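Local atomic coordinates of alpha-rhamnosidase (Dictyoglomus thermophilum, PDB entry 6I60), a protein that probably catalyses the hydrolysis of terminal non-reducing alpha-L-rhamnose residues in alpha-L-rhamnosides. Residues E872-K877 with S883-V888; A517-D522 with W829-I834; I913-E916 with D920-E923; S96-K101 with T866-V871. All coordinates share one frame; numbering follows the deposited sequence.

Contact 1. Residues E872-K877 with S883-V888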
# COMPACT_ATOMS: atom_id res chain seq x y z
N GLU A 872 5.78 -16.42 -13.86
CA GLU A 872 5.69 -17.61 -13.03
C GLU A 872 7.03 -18.33 -12.99
O GLU A 872 7.77 -18.35 -13.97
CB GLU A 872 4.60 -18.56 -13.54
CG GLU A 872 4.17 -19.62 -12.53
CD GLU A 872 2.96 -20.40 -12.99
OE1 GLU A 872 1.83 -19.92 -12.79
OE2 GLU A 872 3.15 -21.51 -13.55
N ILE A 873 7.33 -18.92 -11.83
CA ILE A 873 8.50 -19.77 -11.65
C ILE A 873 8.10 -20.96 -10.79
O ILE A 873 7.40 -20.80 -9.79
CB ILE A 873 9.68 -19.00 -11.02
CG1 ILE A 873 10.90 -19.92 -10.89
CG2 ILE A 873 9.30 -18.41 -9.67
CD1 ILE A 873 12.22 -19.24 -11.17
N ASN A 874 8.52 -22.15 -11.20
CA ASN A 874 8.28 -23.38 -10.45
C ASN A 874 9.54 -24.23 -10.51
O ASN A 874 10.17 -24.32 -11.57
CB ASN A 874 7.10 -24.18 -11.01
CG ASN A 874 5.86 -23.34 -11.22
OD1 ASN A 874 4.95 -23.34 -10.39
ND2 ASN A 874 5.80 -22.64 -12.35
N TRP A 875 9.90 -24.85 -9.39
CA TRP A 875 11.04 -25.75 -9.39
C TRP A 875 10.82 -26.86 -8.38
O TRP A 875 10.23 -26.64 -7.31
CB TRP A 875 12.36 -25.02 -9.10
CG TRP A 875 12.44 -24.35 -7.76
CD1 TRP A 875 12.20 -23.04 -7.48
CD2 TRP A 875 12.83 -24.96 -6.52
NE1 TRP A 875 12.39 -22.79 -6.14
CE2 TRP A 875 12.78 -23.95 -5.53
CE3 TRP A 875 13.20 -26.25 -6.15
CZ2 TRP A 875 13.09 -24.20 -4.19
CZ3 TRP A 875 13.51 -26.50 -4.82
CH2 TRP A 875 13.45 -25.48 -3.86
N GLN A 876 11.28 -28.06 -8.72
CA GLN A 876 11.24 -29.23 -7.86
C GLN A 876 12.63 -29.83 -7.77
O GLN A 876 13.36 -29.87 -8.77
CB GLN A 876 10.25 -30.29 -8.38
CG GLN A 876 8.83 -30.14 -7.87
CD GLN A 876 7.85 -31.00 -8.64
OE1 GLN A 876 6.89 -30.49 -9.23
NE2 GLN A 876 8.09 -32.30 -8.65
N LYS A 877 13.00 -30.30 -6.59
CA LYS A 877 14.33 -30.86 -6.34
C LYS A 877 14.17 -32.27 -5.79
O LYS A 877 13.67 -32.46 -4.68
CB LYS A 877 15.13 -29.98 -5.38
CG LYS A 877 16.58 -30.40 -5.23
CD LYS A 877 17.22 -29.74 -4.01
CE LYS A 877 18.61 -30.29 -3.74
NZ LYS A 877 18.58 -31.68 -3.19
N SER A 883 13.65 -30.01 -11.57
CA SER A 883 12.70 -29.48 -12.53
C SER A 883 12.60 -27.97 -12.42
O SER A 883 12.92 -27.38 -11.38
CB SER A 883 11.32 -30.11 -12.33
OG SER A 883 11.35 -31.51 -12.57
N MET A 884 12.16 -27.34 -13.50
CA MET A 884 11.95 -25.89 -13.51
C MET A 884 10.99 -25.53 -14.63
O MET A 884 11.22 -25.90 -15.79
CB MET A 884 13.28 -25.15 -13.68
CG MET A 884 13.27 -23.75 -13.11
SD MET A 884 14.84 -22.89 -13.33
CE MET A 884 15.99 -24.26 -13.21
N ARG A 885 9.92 -24.81 -14.29
CA ARG A 885 8.94 -24.35 -15.26
C ARG A 885 8.74 -22.86 -15.08
O ARG A 885 8.35 -22.41 -14.00
CB ARG A 885 7.61 -25.09 -15.11
CG ARG A 885 6.58 -24.73 -16.17
CD ARG A 885 5.19 -25.20 -15.78
NE ARG A 885 4.29 -25.22 -16.93
CZ ARG A 885 3.44 -24.25 -17.23
NH1 ARG A 885 3.37 -23.16 -16.48
NH2 ARG A 885 2.66 -24.36 -18.30
N ILE A 886 8.99 -22.09 -16.14
CA ILE A 886 8.87 -20.64 -16.10
C ILE A 886 7.84 -20.19 -17.12
O ILE A 886 7.49 -20.92 -18.05
CB ILE A 886 10.22 -19.94 -16.34
CG1 ILE A 886 10.67 -20.13 -17.79
CG2 ILE A 886 11.28 -20.45 -15.37
CD1 ILE A 886 11.69 -19.12 -18.26
N SER A 887 7.36 -18.97 -16.93
CA SER A 887 6.40 -18.36 -17.85
C SER A 887 6.79 -16.90 -18.04
O SER A 887 6.89 -16.15 -17.06
CB SER A 887 4.97 -18.47 -17.32
OG SER A 887 4.44 -19.76 -17.60
N VAL A 888 7.01 -16.50 -19.29
CA VAL A 888 7.39 -15.14 -19.64
C VAL A 888 6.29 -14.55 -20.51
O VAL A 888 5.93 -15.16 -21.52
CB VAL A 888 8.74 -15.08 -20.38
CG1 VAL A 888 9.21 -13.64 -20.52
CG2 VAL A 888 9.78 -15.93 -19.65

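Contact 2. Residues A517-D522 with W829-I834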
# COMPACT_ATOMS: atom_id res chain seq x y z
N ALA A 517 5.27 -5.33 -0.41
CA ALA A 517 3.91 -5.01 -0.80
C ALA A 517 3.75 -5.03 -2.32
O ALA A 517 2.71 -5.46 -2.84
CB ALA A 517 3.50 -3.65 -0.24
N ILE A 518 4.77 -4.57 -3.04
CA ILE A 518 4.71 -4.59 -4.50
C ILE A 518 4.65 -6.02 -5.01
O ILE A 518 3.89 -6.34 -5.94
CB ILE A 518 5.92 -3.82 -5.08
CG1 ILE A 518 5.70 -2.32 -4.93
CG2 ILE A 518 6.13 -4.18 -6.54
CD1 ILE A 518 6.92 -1.49 -5.28
N PHE A 519 5.43 -6.92 -4.41
CA PHE A 519 5.41 -8.32 -4.83
C PHE A 519 4.07 -8.98 -4.54
O PHE A 519 3.64 -9.86 -5.30
CB PHE A 519 6.53 -9.10 -4.14
CG PHE A 519 7.75 -9.29 -4.99
CD1 PHE A 519 8.87 -8.49 -4.81
CD2 PHE A 519 7.78 -10.26 -5.98
CE1 PHE A 519 9.99 -8.66 -5.60
CE2 PHE A 519 8.90 -10.43 -6.77
CZ PHE A 519 10.01 -9.63 -6.58
N ASN A 520 3.40 -8.58 -3.46
CA ASN A 520 2.17 -9.23 -3.05
C ASN A 520 0.91 -8.55 -3.58
O ASN A 520 -0.08 -9.23 -3.85
CB ASN A 520 2.09 -9.29 -1.52
CG ASN A 520 2.89 -10.45 -0.95
OD1 ASN A 520 2.81 -11.58 -1.44
ND2 ASN A 520 3.67 -10.17 0.09
N PHE A 521 0.94 -7.22 -3.73
CA PHE A 521 -0.26 -6.47 -4.08
C PHE A 521 0.05 -5.45 -5.16
O PHE A 521 1.20 -5.04 -5.34
CB PHE A 521 -0.86 -5.78 -2.85
CG PHE A 521 -0.84 -6.63 -1.60
CD1 PHE A 521 -1.70 -7.70 -1.46
CD2 PHE A 521 0.06 -6.36 -0.58
CE1 PHE A 521 -1.68 -8.48 -0.32
CE2 PHE A 521 0.09 -7.13 0.56
CZ PHE A 521 -0.78 -8.20 0.69
N ASP A 522 -0.99 -5.04 -5.87
CA ASP A 522 -0.90 -3.96 -6.85
C ASP A 522 -0.84 -2.63 -6.09
O ASP A 522 -1.83 -2.20 -5.50
CB ASP A 522 -2.10 -3.99 -7.80
CG ASP A 522 -1.98 -2.99 -8.93
OD1 ASP A 522 -2.67 -3.16 -9.95
OD2 ASP A 522 -1.21 -2.02 -8.79
N TRP A 829 12.39 -11.53 0.08
CA TRP A 829 13.43 -12.54 -0.10
C TRP A 829 12.85 -13.88 -0.53
O TRP A 829 13.49 -14.63 -1.27
CB TRP A 829 14.23 -12.69 1.20
CG TRP A 829 15.43 -13.57 1.07
CD1 TRP A 829 16.57 -13.31 0.37
CD2 TRP A 829 15.61 -14.87 1.66
NE1 TRP A 829 17.45 -14.36 0.49
CE2 TRP A 829 16.89 -15.33 1.28
CE3 TRP A 829 14.82 -15.68 2.47
CZ2 TRP A 829 17.38 -16.56 1.68
CZ3 TRP A 829 15.31 -16.91 2.87
CH2 TRP A 829 16.59 -17.34 2.48
N PHE A 830 11.63 -14.20 -0.08
CA PHE A 830 11.00 -15.45 -0.48
C PHE A 830 10.71 -15.48 -1.97
O PHE A 830 10.83 -16.52 -2.62
CB PHE A 830 9.71 -15.67 0.32
CG PHE A 830 9.92 -15.77 1.80
CD1 PHE A 830 11.11 -16.24 2.32
CD2 PHE A 830 8.91 -15.40 2.68
CE1 PHE A 830 11.30 -16.34 3.69
CE2 PHE A 830 9.09 -15.49 4.04
CZ PHE A 830 10.29 -15.96 4.55
N TYR A 831 10.32 -14.33 -2.54
CA TYR A 831 10.00 -14.27 -3.96
C TYR A 831 11.26 -14.29 -4.82
O TYR A 831 11.34 -15.06 -5.79
CB TYR A 831 9.19 -13.00 -4.25
CG TYR A 831 7.72 -13.09 -3.91
CD1 TYR A 831 7.26 -12.75 -2.64
CD2 TYR A 831 6.78 -13.50 -4.85
CE1 TYR A 831 5.92 -12.82 -2.32
CE2 TYR A 831 5.44 -13.57 -4.54
CZ TYR A 831 5.01 -13.23 -3.27
OH TYR A 831 3.68 -13.30 -2.95
N ARG A 832 12.25 -13.46 -4.48
CA ARG A 832 13.38 -13.24 -5.37
C ARG A 832 14.45 -14.32 -5.25
O ARG A 832 15.19 -14.55 -6.21
CB ARG A 832 14.01 -11.87 -5.08
CG ARG A 832 13.02 -10.71 -5.11
CD ARG A 832 13.71 -9.38 -4.81
NE ARG A 832 14.95 -9.55 -4.06
CZ ARG A 832 16.15 -9.22 -4.52
NH1 ARG A 832 16.29 -8.69 -5.73
NH2 ARG A 832 17.23 -9.42 -3.77
N VAL A 833 14.57 -14.97 -4.09
CA VAL A 833 15.65 -15.93 -3.84
C VAL A 833 15.11 -17.36 -3.71
O VAL A 833 15.49 -18.24 -4.49
CB VAL A 833 16.47 -15.52 -2.60
CG1 VAL A 833 17.41 -16.65 -2.19
CG2 VAL A 833 17.24 -14.25 -2.88
N ILE A 834 14.23 -17.60 -2.74
CA ILE A 834 13.72 -18.95 -2.52
C ILE A 834 12.96 -19.44 -3.75
O ILE A 834 13.28 -20.48 -4.32
CB ILE A 834 12.84 -19.00 -1.26
CG1 ILE A 834 13.70 -18.85 -0.00
CG2 ILE A 834 12.03 -20.29 -1.21
CD1 ILE A 834 12.96 -19.12 1.28

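Contact 3. Residues I913-E916 with D920-E923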
# COMPACT_ATOMS: atom_id res chain seq x y z
N ILE A 913 17.30 -32.18 -25.58
CA ILE A 913 18.53 -32.07 -24.82
C ILE A 913 19.32 -30.88 -25.35
O ILE A 913 19.49 -30.73 -26.57
CB ILE A 913 19.35 -33.36 -24.90
CG1 ILE A 913 18.44 -34.59 -24.72
CG2 ILE A 913 20.46 -33.36 -23.86
CD1 ILE A 913 18.01 -35.24 -26.03
N ILE A 914 19.81 -30.03 -24.45
CA ILE A 914 20.40 -28.76 -24.86
C ILE A 914 21.77 -28.55 -24.22
O ILE A 914 22.35 -27.47 -24.32
CB ILE A 914 19.46 -27.59 -24.54
CG1 ILE A 914 19.01 -27.67 -23.08
CG2 ILE A 914 18.26 -27.59 -25.47
CD1 ILE A 914 18.27 -26.44 -22.60
N TYR A 915 22.30 -29.59 -23.56
CA TYR A 915 23.60 -29.45 -22.90
C TYR A 915 24.19 -30.85 -22.68
O TYR A 915 23.97 -31.47 -21.63
CB TYR A 915 23.49 -28.69 -21.60
CG TYR A 915 24.81 -28.37 -20.95
CD1 TYR A 915 25.39 -29.22 -20.02
CD2 TYR A 915 25.49 -27.20 -21.27
CE1 TYR A 915 26.60 -28.93 -19.43
CE2 TYR A 915 26.70 -26.89 -20.68
CZ TYR A 915 27.25 -27.76 -19.76
OH TYR A 915 28.46 -27.47 -19.17
N GLU A 916 24.95 -31.33 -23.66
CA GLU A 916 25.66 -32.59 -23.49
C GLU A 916 27.04 -32.39 -22.88
O GLU A 916 27.44 -33.15 -21.99
CB GLU A 916 25.78 -33.32 -24.84
CG GLU A 916 26.16 -34.78 -24.72
CD GLU A 916 24.94 -35.69 -24.66
OE1 GLU A 916 23.91 -35.34 -25.27
OE2 GLU A 916 25.02 -36.75 -24.00
N ASP A 920 27.82 -26.00 -24.63
CA ASP A 920 26.51 -26.00 -25.28
C ASP A 920 25.69 -24.78 -24.88
O ASP A 920 24.90 -24.27 -25.69
CB ASP A 920 25.75 -27.28 -24.94
CG ASP A 920 26.19 -28.46 -25.79
OD1 ASP A 920 26.72 -29.43 -25.22
OD2 ASP A 920 26.00 -28.41 -27.02
N LEU A 921 25.85 -24.30 -23.65
CA LEU A 921 25.17 -23.10 -23.17
C LEU A 921 26.13 -22.30 -22.31
O LEU A 921 27.22 -22.77 -21.95
CB LEU A 921 23.90 -23.45 -22.39
CG LEU A 921 22.73 -24.05 -23.18
CD1 LEU A 921 21.88 -24.94 -22.29
CD2 LEU A 921 21.89 -22.94 -23.78
N GLU A 922 25.73 -21.08 -21.97
CA GLU A 922 26.54 -20.24 -21.10
C GLU A 922 26.55 -20.79 -19.67
O GLU A 922 25.59 -21.43 -19.23
CB GLU A 922 26.01 -18.81 -21.09
CG GLU A 922 25.97 -18.14 -22.45
CD GLU A 922 25.27 -16.80 -22.42
OE1 GLU A 922 24.30 -16.61 -23.19
OE2 GLU A 922 25.69 -15.92 -21.63
N GLU A 923 27.64 -20.54 -18.96
CA GLU A 923 27.76 -20.95 -17.57
C GLU A 923 28.85 -20.12 -16.91
O GLU A 923 29.75 -19.60 -17.57
CB GLU A 923 28.07 -22.45 -17.45
CG GLU A 923 29.39 -22.88 -18.05
CD GLU A 923 29.47 -24.37 -18.29
OE1 GLU A 923 29.35 -24.80 -19.45
OE2 GLU A 923 29.64 -25.12 -17.30

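Contact 4. Residues S96-K101 with T866-V871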
# COMPACT_ATOMS: atom_id res chain seq x y z
N SER A 96 8.64 0.25 -27.83
CA SER A 96 8.28 -1.00 -27.16
C SER A 96 7.56 -0.77 -25.84
O SER A 96 7.14 -1.74 -25.21
CB SER A 96 9.53 -1.85 -26.93
OG SER A 96 10.37 -1.27 -25.95
N GLU A 97 7.40 0.48 -25.42
CA GLU A 97 6.78 0.77 -24.13
C GLU A 97 5.27 0.55 -24.19
O GLU A 97 4.63 0.82 -25.21
CB GLU A 97 7.09 2.20 -23.71
CG GLU A 97 8.49 2.39 -23.15
CD GLU A 97 8.79 1.46 -21.99
OE1 GLU A 97 9.93 0.96 -21.91
OE2 GLU A 97 7.89 1.22 -21.15
N GLN A 98 4.71 0.05 -23.09
CA GLN A 98 3.26 -0.13 -22.96
C GLN A 98 2.69 0.69 -21.81
O GLN A 98 1.58 0.43 -21.35
CB GLN A 98 2.92 -1.61 -22.78
CG GLN A 98 3.58 -2.27 -21.58
CD GLN A 98 3.74 -3.77 -21.77
OE1 GLN A 98 4.86 -4.29 -21.76
NE2 GLN A 98 2.63 -4.47 -21.95
N VAL A 99 3.44 1.69 -21.33
CA VAL A 99 2.98 2.63 -20.31
C VAL A 99 3.27 4.02 -20.85
O VAL A 99 4.43 4.45 -20.89
CB VAL A 99 3.67 2.40 -18.96
CG1 VAL A 99 3.30 3.51 -17.99
CG2 VAL A 99 3.28 1.05 -18.38
N ILE A 100 2.23 4.73 -21.27
CA ILE A 100 2.38 5.99 -21.99
C ILE A 100 1.73 7.12 -21.20
O ILE A 100 0.75 6.91 -20.46
CB ILE A 100 1.77 5.91 -23.41
CG1 ILE A 100 1.99 4.53 -24.02
CG2 ILE A 100 2.37 6.99 -24.30
CD1 ILE A 100 3.45 4.20 -24.28
N LYS A 101 2.28 8.31 -21.35
CA LYS A 101 1.70 9.53 -20.80
C LYS A 101 0.84 10.20 -21.86
O LYS A 101 1.22 10.29 -23.03
CB LYS A 101 2.79 10.48 -20.31
CG LYS A 101 2.30 11.87 -19.93
CD LYS A 101 3.40 12.91 -20.09
CE LYS A 101 3.12 14.16 -19.27
NZ LYS A 101 4.33 15.00 -19.08
N THR A 866 2.33 -8.92 -13.27
CA THR A 866 3.07 -7.68 -13.35
C THR A 866 2.41 -6.73 -14.36
O THR A 866 1.29 -6.96 -14.83
CB THR A 866 4.52 -7.96 -13.73
OG1 THR A 866 4.59 -8.33 -15.11
CG2 THR A 866 5.09 -9.08 -12.87
N ILE A 867 3.12 -5.65 -14.70
CA ILE A 867 2.61 -4.69 -15.67
C ILE A 867 2.65 -5.26 -17.09
O ILE A 867 1.96 -4.75 -17.98
CB ILE A 867 3.39 -3.37 -15.57
CG1 ILE A 867 2.46 -2.17 -15.78
CG2 ILE A 867 4.56 -3.34 -16.55
CD1 ILE A 867 1.40 -2.03 -14.71
N LYS A 868 3.45 -6.30 -17.32
CA LYS A 868 3.55 -6.93 -18.63
C LYS A 868 2.73 -8.20 -18.74
O LYS A 868 2.65 -8.77 -19.84
CB LYS A 868 5.02 -7.24 -18.95
CG LYS A 868 5.90 -6.00 -19.06
CD LYS A 868 7.22 -6.33 -19.75
CE LYS A 868 7.95 -5.08 -20.21
NZ LYS A 868 7.05 -4.15 -20.95
N GLY A 869 2.12 -8.66 -17.65
CA GLY A 869 1.34 -9.89 -17.68
C GLY A 869 1.71 -10.85 -16.57
O GLY A 869 2.15 -10.44 -15.50
N GLU A 870 1.54 -12.15 -16.83
CA GLU A 870 1.79 -13.17 -15.82
C GLU A 870 3.25 -13.62 -15.86
O GLU A 870 3.78 -13.93 -16.93
CB GLU A 870 0.87 -14.37 -16.04
CG GLU A 870 -0.39 -14.35 -15.20
CD GLU A 870 -0.90 -15.74 -14.88
OE1 GLU A 870 -2.10 -15.88 -14.55
OE2 GLU A 870 -0.10 -16.69 -14.95
N VAL A 871 3.88 -13.64 -14.69
CA VAL A 871 5.24 -14.14 -14.52
C VAL A 871 5.20 -15.27 -13.51
O VAL A 871 4.65 -15.10 -12.41
CB VAL A 871 6.21 -13.03 -14.07
CG1 VAL A 871 7.61 -13.58 -13.88
CG2 VAL A 871 6.20 -11.87 -15.06

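Contact 1. Residues E872-K877 with S883-V888
N874 and R885 form the central hydrogen-bonded pair of an antiparallel beta hairpin whose strand axes run at 174°. The backbone bond from R885 N to N874 O measures 2.8 Å, and N874 N returns one of 2.8 Å to R885 O. The pairs Q876–S883 and E872–S887 continue the pattern on the same face, though the bond from E872 N to S887 O is weak. N874 CG stands beside its backbone N (chi1 -50°), which brings ND2 to the same R885 O, at 3.0 Å; the two donors arrive from opposite faces of the carbonyl plane. The same ND2 reaches E872 OE2, on the anti side, at 3.1 Å. That carboxylate oxygen makes a long salt bridge to R885 NH1 (3.4 Å) at the guanidinium edge. Replacing N874 by an alanine is likely to leave R885 O with one donor and E872 OE2 without its amide partner, freer to turn. On the face bearing I873, W875, M884 and I886 the contacts are apolar: W875 CB lies 4.3 Å from M884 CG. Strand 859-866 flanks one side of the hairpin and strand 935-941 the other, while F849 packs against I873 and I886.

Contact 2. Residues A517-D522 with W829-I834
F519 and Y831 join two helices, 514-520 and 826-835, within the six-hairpin glycosidase domain, and their rings lean on each other across the gap. The ring planes are 30° apart, but the centroids lie 5.0 Å from each other, so the rings are displaced along their planes and barely overlap. Each ring is also met by the other's methylene. Y831 CB sits over one face of F519, 3.9 Å from the ring centroid, and F519 CB sits over a face of Y831 at 4.1 Å from its centroid, nearly along the ring normal. These reciprocal CH-pi contacts are the geometric evidence for two side chains sliding past one another in opposite directions. R832 adds its aliphatic part, with CG 3.5 Å from F519 CZ, while its guanidinium turns to a salt bridge with D769. Helices of this kind build the (alpha/alpha)6 barrel expected of the family, and here the two helix segments are separated by about 300 residues of sequence. The polar part lies at the other end of the tyrosine: Y831 OH donates to N520 OD1, which approaches near the ring plane with its amide turned 73° from the ring. The modelled separation of these oxygens is too short to be taken literally at this resolution. N520 CG, anti to the carbonyl carbon (chi1 -81°), carries the amide to where ND2 can also bond D827 OD2. L864 of strand 859-866 touches both F519 and Y831.

Contact 3. Residues I913-E916 with D920-E923
Y915 OH donates a hydrogen bond of 2.8 Å to E923 OE1, using the syn side of the carboxylate, 22° out of its plane. The acceptor lies at the ring edge, and the ring and carboxylate planes are turned 58° apart. E923 places its carboxylate there with CG wedged between the backbone N and carbonyl carbon (chi1 63°) and the rest of the chain extended; its other oxygen, OE2, forms a salt bridge with K900. A second polar link is weaker: E916 N points to D920 OD1 at 3.0 Å with a bent geometry. The same oxygen accepts from K917 N, so the aspartate side chain gathers two successive backbone amides, of E916 and K917, at the start of the turn.

The packing lies around these bonds. D920 CB approaches Y915 CD2 obliquely at 3.7 Å, and L921 N comes to the ring edge, 3.8 Å from Y915 CD2. L921 CD1 reaches I914 CD1 at 3.9 Å and also lies 4.1 Å from Y915 CB. Beyond the segments, F905 meets the Y915 ring nearly parallel, and I928 of strand 927-932 touches it too. A leucine in place of Y915 would probably leave E923 OE1 without its hydroxyl donor and remove the flat surface that meets F905. The turn connects strands 912-913 and 922-923, each outermost in a different C-terminal sheet. Only one touching residue here, Y915, is buried, so the chemistry implies a surface turn held by the Y915 hydroxyl and by the D920 carboxylate, with K900 probably balancing the charge on E923.

Contact 4. Residues S96-K101 with T866-V871
Q98 OE1 is gripped by two donors: K868 NZ from the facing segment and N891 ND2 from a neighbouring loop. The first separation is modelled too short to be trusted at this resolution, so the bond is better judged from its setting. K868 keeps an extended chain as far as CE and then bends (chi4 -49°), which folds its amine back onto the amide oxygen. K868 CG also lies beside Q98 OE1. Q98 in turn is extended beyond CG, and its NE2 bonds W55 O, so both polar ends of this buried amide have partners. Apolar contact is slight: V99 CG2 meets I867 CG1 at 4.2 Å.

The lysine stands on a tight turn. T866 N donates to G869 O at 2.7 Å, and T866 OG1 reaches the same oxygen from above its plane, at 3.2 Å. T866 OG1 also accepts from K868 N at 3.2 Å, which makes an ST turn. I867 and K868 have backbone angles close to those of a type I turn. G869 takes phi 130°, psi -151°, where a CB would jam against the preceding carbonyl oxygen. Together these features mark a beta hairpin with a two-residue loop, I867-K868, linking strands 859-866 and 869-877, that abuts the edge strand 99-101 of the N-terminal immunoglobulin-like domain.

Contacts 1 and 4 share strand 869-877: its hairpin tip meets the N-terminal domain in contact 4, and its later part pairs with strand 882-888 in contact 1, the centres about 22 Å apart. Contact 2 lies in the helical domain, about 16 Å from contact 1 between centres, and touches it through W875 NE1 and I834 O, 3.1 Å apart in a probable hydrogen bond. Along the chain, contact 2 falls between the two segments of contact 4, which precedes contact 1 and then contact 3. Contact 3 is peripheral, its centre about 18, 30 and 31 Å from those of contacts 1, 2 and 4. The C-terminal sheet thus bridges the helical domain and the immunoglobulin-like domain.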